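Local atomic coordinates of alpha-1,6-mannanase (Bacteroides thetaiotaomicron, PDB entry 4V1S), a protein that probably hydrolyses alpha-1,6-mannosidic linkages in mannans, as a glycoside hydrolase family 76 member from a gut bacterium. Residues A[115-129]-A[132-145]. Residues are numbered along the deposited sequence; the frame is centred on the assembly and turned at random.
Sequences NYWHPNYKGIAGYAT and TSAEKVPDRFYDEN
The guanidinium of R140 lies with one face against CB of Y121, at the hairpin of strands 117-121 and 124-127. Its end-on edge grips a single oxygen: NH1 and NH2 of R140 both donate to O of I124, NH1 at 2.9 Å. The oxygen lies in the guanidinium plane, and it also accepts from N of Y121, a bond between the first and last residues of the type I' turn from Y121 to I124. A bend at chi3 (-69°) turns the group toward this carbonyl, and NE forms a salt bridge with E191. P138 packs over the Y121 ring, its CD 3.5 Å from the ring centroid in a CH-pi contact. H118 crosses P138 at about a right angle. NE2 of H118 donates to O of K136 at 2.7 Å, almost in the ring plane, while ND1 accepts from N of N120. Both ring nitrogens are thus used, which fixes the rotation of the imidazole. At the start of helix 142-159, the N145 amide pairs with the backbone of Y127. OD1 of N145 takes the N-H of Y127 on a lone pair at 2.9 Å. ND2 of N145 donates to O of Y127. The same ND2 donates to O of F141, the N-cap residue. OG1 of T129 donates to the syn lone pair of OE2 of E144 at 2.7 Å. A leucine in place of R140 would probably leave E191 without its salt-bridge mate and O of I124 without two of its donors. The contact ties a two-stranded hairpin to the loop and first turn of helix 142-159, mostly through side chains that satisfy backbone polar groups.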
loop_
_atom_site.group_PDB
_atom_site.type_symbol
_atom_site.label_atom_id
_atom_site.label_comp_id
_atom_site.label_asym_id
_atom_site.label_seq_id
_atom_site.Cartn_x
_atom_site.Cartn_y
_atom_site.Cartn_z
ATOM N N ASN A 115 -2.592 17.957 -6.834
ATOM C CA ASN A 115 -4.002 18.226 -7.150
ATOM C C ASN A 115 -4.916 17.734 -6.066
ATOM O O ASN A 115 -6.028 18.231 -5.947
ATOM C CB ASN A 115 -4.422 17.628 -8.459
ATOM C CG ASN A 115 -3.720 18.273 -9.634
ATOM O OD1 ASN A 115 -3.605 19.493 -9.716
ATOM N ND2 ASN A 115 -3.264 17.451 -10.563
ATOM N N TYR A 116 -4.486 16.714 -5.328
ATOM C CA TYR A 116 -5.264 16.144 -4.224
ATOM C C TYR A 116 -4.927 16.732 -2.848
ATOM O O TYR A 116 -5.545 16.358 -1.843
ATOM C CB TYR A 116 -5.055 14.630 -4.178
ATOM C CG TYR A 116 -5.527 13.861 -5.409
ATOM C CD1 TYR A 116 -4.811 13.876 -6.591
ATOM C CD2 TYR A 116 -6.695 13.131 -5.391
ATOM C CE1 TYR A 116 -5.209 13.159 -7.688
ATOM C CE2 TYR A 116 -7.088 12.387 -6.492
ATOM C CZ TYR A 116 -6.388 12.452 -7.652
ATOM O OH TYR A 116 -6.828 11.745 -8.745
ATOM N N TRP A 117 -3.900 17.589 -2.782
ATOM C CA TRP A 117 -3.465 18.138 -1.491
ATOM C C TRP A 117 -4.312 19.320 -1.096
ATOM O O TRP A 117 -4.471 20.272 -1.872
ATOM C CB TRP A 117 -2.024 18.579 -1.600
ATOM C CG TRP A 117 -1.438 19.192 -0.363
ATOM C CD1 TRP A 117 -1.192 20.500 -0.145
ATOM C CD2 TRP A 117 -1.032 18.496 0.820
ATOM N NE1 TRP A 117 -0.604 20.677 1.072
ATOM C CE2 TRP A 117 -0.517 19.468 1.705
ATOM C CE3 TRP A 117 -1.065 17.140 1.231
ATOM C CZ2 TRP A 117 0.032 19.145 2.934
ATOM C CZ3 TRP A 117 -0.546 16.840 2.459
ATOM C CH2 TRP A 117 -0.020 17.852 3.315
ATOM N N HIS A 118 -4.790 19.284 0.146
ATOM C CA HIS A 118 -5.462 20.424 0.729
ATOM C C HIS A 118 -4.564 21.077 1.764
ATOM O O HIS A 118 -4.213 20.446 2.726
ATOM C CB HIS A 118 -6.804 20.038 1.355
ATOM C CG HIS A 118 -7.762 21.178 1.456
ATOM N ND1 HIS A 118 -7.518 22.297 2.228
ATOM C CD2 HIS A 118 -8.964 21.388 0.869
ATOM C CE1 HIS A 118 -8.518 23.144 2.104
ATOM N NE2 HIS A 118 -9.420 22.607 1.304
ATOM N N PRO A 119 -4.225 22.368 1.574
ATOM C CA PRO A 119 -3.231 23.006 2.475
ATOM C C PRO A 119 -3.792 23.400 3.833
ATOM O O PRO A 119 -3.037 23.670 4.733
ATOM C CB PRO A 119 -2.829 24.261 1.725
ATOM C CG PRO A 119 -4.007 24.581 0.875
ATOM C CD PRO A 119 -4.602 23.259 0.471
ATOM N N ASN A 120 -5.112 23.430 3.971
ATOM C CA ASN A 120 -5.740 23.838 5.242
ATOM C C ASN A 120 -7.235 23.679 5.157
ATOM O O ASN A 120 -7.941 24.591 4.663
ATOM C CB ASN A 120 -5.441 25.300 5.662
ATOM C CG ASN A 120 -6.203 25.677 6.938
ATOM O OD1 ASN A 120 -6.723 24.784 7.633
ATOM N ND2 ASN A 120 -6.296 26.944 7.244
ATOM N N TYR A 121 -7.731 22.576 5.711
ATOM C CA TYR A 121 -9.154 22.445 5.908
ATOM C C TYR A 121 -9.365 22.240 7.393
ATOM O O TYR A 121 -8.768 21.334 8.005
ATOM C CB TYR A 121 -9.768 21.336 5.068
ATOM C CG TYR A 121 -11.205 21.045 5.410
ATOM C CD1 TYR A 121 -12.216 22.022 5.262
ATOM C CD2 TYR A 121 -11.574 19.835 5.977
ATOM C CE1 TYR A 121 -13.540 21.746 5.569
ATOM C CE2 TYR A 121 -12.913 19.563 6.296
ATOM C CZ TYR A 121 -13.876 20.540 6.129
ATOM O OH TYR A 121 -15.211 20.311 6.442
ATOM N N LYS A 122 -10.193 23.129 7.971
ATOM C CA LYS A 122 -10.462 23.100 9.403
ATOM C C LYS A 122 -9.191 22.953 10.254
ATOM O O LYS A 122 -9.181 22.242 11.257
ATOM C CB LYS A 122 -11.539 22.031 9.739
ATOM C CG LYS A 122 -12.972 22.541 9.578
ATOM C CD LYS A 122 -14.071 21.553 9.959
ATOM C CE LYS A 122 -15.417 22.313 9.976
ATOM N NZ LYS A 122 -16.704 21.549 10.039
ATOM N N GLY A 123 -8.112 23.647 9.855
ATOM C CA GLY A 123 -6.910 23.778 10.647
ATOM C C GLY A 123 -5.728 22.884 10.333
ATOM O O GLY A 123 -4.664 22.991 10.989
ATOM N N ILE A 124 -5.899 21.974 9.372
ATOM C CA ILE A 124 -4.866 21.014 9.097
ATOM C C ILE A 124 -4.839 20.640 7.606
ATOM O O ILE A 124 -5.867 20.541 6.931
ATOM C CB ILE A 124 -4.956 19.743 9.993
ATOM C CG1 ILE A 124 -3.614 18.966 9.911
ATOM C CG2 ILE A 124 -6.210 18.937 9.655
ATOM C CD1 ILE A 124 -3.512 17.798 10.884
ATOM N N ALA A 125 -3.626 20.506 7.104
ATOM C CA ALA A 125 -3.360 20.083 5.727
ATOM C C ALA A 125 -3.389 18.563 5.601
ATOM O O ALA A 125 -3.061 17.849 6.551
ATOM C CB ALA A 125 -1.973 20.583 5.316
ATOM N N GLY A 126 -3.732 18.080 4.413
ATOM C CA GLY A 126 -3.705 16.676 4.177
ATOM C C GLY A 126 -4.277 16.377 2.804
ATOM O O GLY A 126 -4.959 17.211 2.194
ATOM N N TYR A 127 -3.982 15.183 2.297
ATOM C CA TYR A 127 -4.527 14.770 1.010
ATOM C C TYR A 127 -6.024 14.389 1.123
ATOM O O TYR A 127 -6.440 13.833 2.114
ATOM C CB TYR A 127 -3.771 13.559 0.458
ATOM C CG TYR A 127 -2.374 13.865 -0.048
ATOM C CD1 TYR A 127 -2.170 14.475 -1.290
ATOM C CD2 TYR A 127 -1.256 13.585 0.726
ATOM C CE1 TYR A 127 -0.883 14.826 -1.723
ATOM C CE2 TYR A 127 0.027 13.890 0.276
ATOM C CZ TYR A 127 0.212 14.512 -0.959
ATOM O OH TYR A 127 1.493 14.812 -1.379
ATOM N N ALA A 128 -6.757 14.718 0.065
ATOM C CA ALA A 128 -8.175 14.355 -0.155
ATOM C C ALA A 128 -8.303 13.168 -1.091
ATOM O O ALA A 128 -7.378 12.851 -1.869
ATOM C CB ALA A 128 -8.947 15.553 -0.669
ATOM N N THR A 129 -9.491 12.558 -1.055
ATOM C CA THR A 129 -9.755 11.401 -1.858
ATOM C C THR A 129 -9.904 11.761 -3.346
ATOM O O THR A 129 -9.627 10.945 -4.224
ATOM C CB THR A 129 -10.992 10.649 -1.357
ATOM O OG1 THR A 129 -10.932 9.294 -1.810
ATOM C CG2 THR A 129 -12.283 11.340 -1.731
ATOM N N THR A 132 -8.764 18.590 -5.059
ATOM C CA THR A 132 -9.288 19.641 -4.201
ATOM C C THR A 132 -8.363 20.847 -4.293
ATOM O O THR A 132 -7.385 20.852 -5.031
ATOM C CB THR A 132 -9.421 19.119 -2.743
ATOM O OG1 THR A 132 -10.237 19.995 -1.958
ATOM C CG2 THR A 132 -8.073 18.928 -2.096
ATOM N N SER A 133 -8.738 21.894 -3.592
ATOM C CA SER A 133 -7.917 23.102 -3.480
ATOM C C SER A 133 -8.331 23.849 -2.238
ATOM O O SER A 133 -9.347 23.541 -1.603
ATOM C CB SER A 133 -8.075 23.986 -4.721
ATOM O OG SER A 133 -9.421 24.362 -4.926
ATOM N N ALA A 134 -7.545 24.872 -1.908
ATOM C CA ALA A 134 -7.703 25.593 -0.642
ATOM C C ALA A 134 -9.089 26.152 -0.349
ATOM O O ALA A 134 -9.435 26.353 0.832
ATOM C CB ALA A 134 -6.713 26.725 -0.573
ATOM N N GLU A 135 -9.839 26.462 -1.398
ATOM C CA GLU A 135 -11.185 27.059 -1.265
ATOM C C GLU A 135 -12.358 26.061 -1.319
ATOM O O GLU A 135 -13.527 26.452 -1.284
ATOM C CB GLU A 135 -11.376 28.184 -2.298
ATOM C CG GLU A 135 -11.953 27.766 -3.651
ATOM C CD GLU A 135 -10.976 27.008 -4.559
ATOM O OE1 GLU A 135 -9.816 26.774 -4.151
ATOM O OE2 GLU A 135 -11.373 26.650 -5.707
ATOM N N LYS A 136 -12.047 24.768 -1.315
ATOM C CA LYS A 136 -13.067 23.708 -1.400
ATOM C C LYS A 136 -13.042 22.859 -0.136
ATOM O O LYS A 136 -12.030 22.792 0.544
ATOM C CB LYS A 136 -12.794 22.801 -2.587
ATOM C CG LYS A 136 -13.063 23.459 -3.915
ATOM C CD LYS A 136 -12.402 22.677 -5.042
ATOM C CE LYS A 136 -13.377 21.760 -5.745
ATOM N NZ LYS A 136 -13.430 20.384 -5.177
ATOM N N VAL A 137 -14.174 22.249 0.159
ATOM C CA VAL A 137 -14.308 21.354 1.281
ATOM C C VAL A 137 -13.890 19.974 0.752
ATOM O O VAL A 137 -14.509 19.450 -0.204
ATOM C CB VAL A 137 -15.753 21.307 1.787
ATOM C CG1 VAL A 137 -15.937 20.202 2.828
ATOM C CG2 VAL A 137 -16.146 22.656 2.381
ATOM N N PRO A 138 -12.867 19.366 1.373
ATOM C CA PRO A 138 -12.373 18.076 0.932
ATOM C C PRO A 138 -12.958 16.921 1.737
ATOM O O PRO A 138 -13.457 17.128 2.845
ATOM C CB PRO A 138 -10.873 18.185 1.212
ATOM C CG PRO A 138 -10.860 18.947 2.532
ATOM C CD PRO A 138 -11.992 19.944 2.408
ATOM N N ASP A 139 -12.902 15.733 1.158
ATOM C CA ASP A 139 -13.313 14.487 1.804
ATOM C C ASP A 139 -12.016 13.752 2.070
ATOM O O ASP A 139 -11.378 13.250 1.136
ATOM C CB ASP A 139 -14.249 13.701 0.875
ATOM C CG ASP A 139 -15.058 12.618 1.581
ATOM O OD1 ASP A 139 -15.127 12.563 2.840
ATOM O OD2 ASP A 139 -15.675 11.796 0.846
ATOM N N ARG A 140 -11.602 13.731 3.343
ATOM C CA ARG A 140 -10.264 13.203 3.679
ATOM C C ARG A 140 -10.312 11.984 4.580
ATOM O O ARG A 140 -11.239 11.860 5.405
ATOM C CB ARG A 140 -9.381 14.283 4.282
ATOM C CG ARG A 140 -9.268 15.527 3.407
ATOM C CD ARG A 140 -8.177 16.463 3.847
ATOM N NE ARG A 140 -8.504 17.094 5.134
ATOM C CZ ARG A 140 -7.805 18.098 5.667
ATOM N NH1 ARG A 140 -6.762 18.593 5.038
ATOM N NH2 ARG A 140 -8.169 18.640 6.820
ATOM N N PHE A 141 -9.352 11.080 4.337
ATOM C CA PHE A 141 -9.258 9.759 4.957
ATOM C C PHE A 141 -7.906 9.569 5.581
ATOM O O PHE A 141 -6.887 9.845 4.959
ATOM C CB PHE A 141 -9.525 8.682 3.893
ATOM C CG PHE A 141 -10.928 8.755 3.342
ATOM C CD1 PHE A 141 -11.261 9.726 2.379
ATOM C CD2 PHE A 141 -11.912 7.933 3.816
ATOM C CE1 PHE A 141 -12.538 9.812 1.869
ATOM C CE2 PHE A 141 -13.214 8.041 3.330
ATOM C CZ PHE A 141 -13.518 8.995 2.377
ATOM N N TYR A 142 -7.901 9.092 6.819
ATOM C CA TYR A 142 -6.647 8.981 7.540
ATOM C C TYR A 142 -5.809 7.849 6.934
ATOM O O TYR A 142 -4.590 7.960 6.905
ATOM C CB TYR A 142 -6.878 8.818 9.052
ATOM C CG TYR A 142 -7.601 10.002 9.654
ATOM C CD1 TYR A 142 -6.952 11.207 9.841
ATOM C CD2 TYR A 142 -8.951 9.939 9.989
ATOM C CE1 TYR A 142 -7.618 12.314 10.384
ATOM C CE2 TYR A 142 -9.610 11.048 10.522
ATOM C CZ TYR A 142 -8.925 12.230 10.723
ATOM O OH TYR A 142 -9.549 13.345 11.262
ATOM N N ASP A 143 -6.456 6.801 6.422
ATOM C CA ASP A 143 -5.725 5.728 5.768
ATOM C C ASP A 143 -5.071 6.171 4.454
ATOM O O ASP A 143 -3.891 5.909 4.243
ATOM C CB ASP A 143 -6.546 4.439 5.604
ATOM C CG ASP A 143 -7.778 4.611 4.737
ATOM O OD1 ASP A 143 -8.255 5.752 4.570
ATOM O OD2 ASP A 143 -8.306 3.588 4.231
ATOM N N GLU A 144 -5.818 6.888 3.609
ATOM C CA GLU A 144 -5.276 7.332 2.324
ATOM C C GLU A 144 -3.997 8.143 2.554
ATOM O O GLU A 144 -3.031 8.028 1.796
ATOM C CB GLU A 144 -6.284 8.178 1.538
ATOM C CG GLU A 144 -7.439 7.379 0.999
ATOM C CD GLU A 144 -8.487 8.210 0.278
ATOM O OE1 GLU A 144 -8.440 9.460 0.352
ATOM O OE2 GLU A 144 -9.418 7.582 -0.330
ATOM N N ASN A 145 -4.012 8.972 3.595
ATOM C CA ASN A 145 -2.835 9.767 3.921
ATOM C C ASN A 145 -1.630 8.924 4.322
ATOM O O ASN A 145 -0.498 9.271 3.979
ATOM C CB ASN A 145 -3.155 10.888 4.942
ATOM C CG ASN A 145 -3.734 12.103 4.233
ATOM O OD1 ASN A 145 -3.013 13.022 3.886
ATOM N ND2 ASN A 145 -5.022 12.048 3.915
HETATM O O HOH W 1 -7.817 26.676 2.948
HETATM O O HOH W 2 -7.866 11.420 2.048
#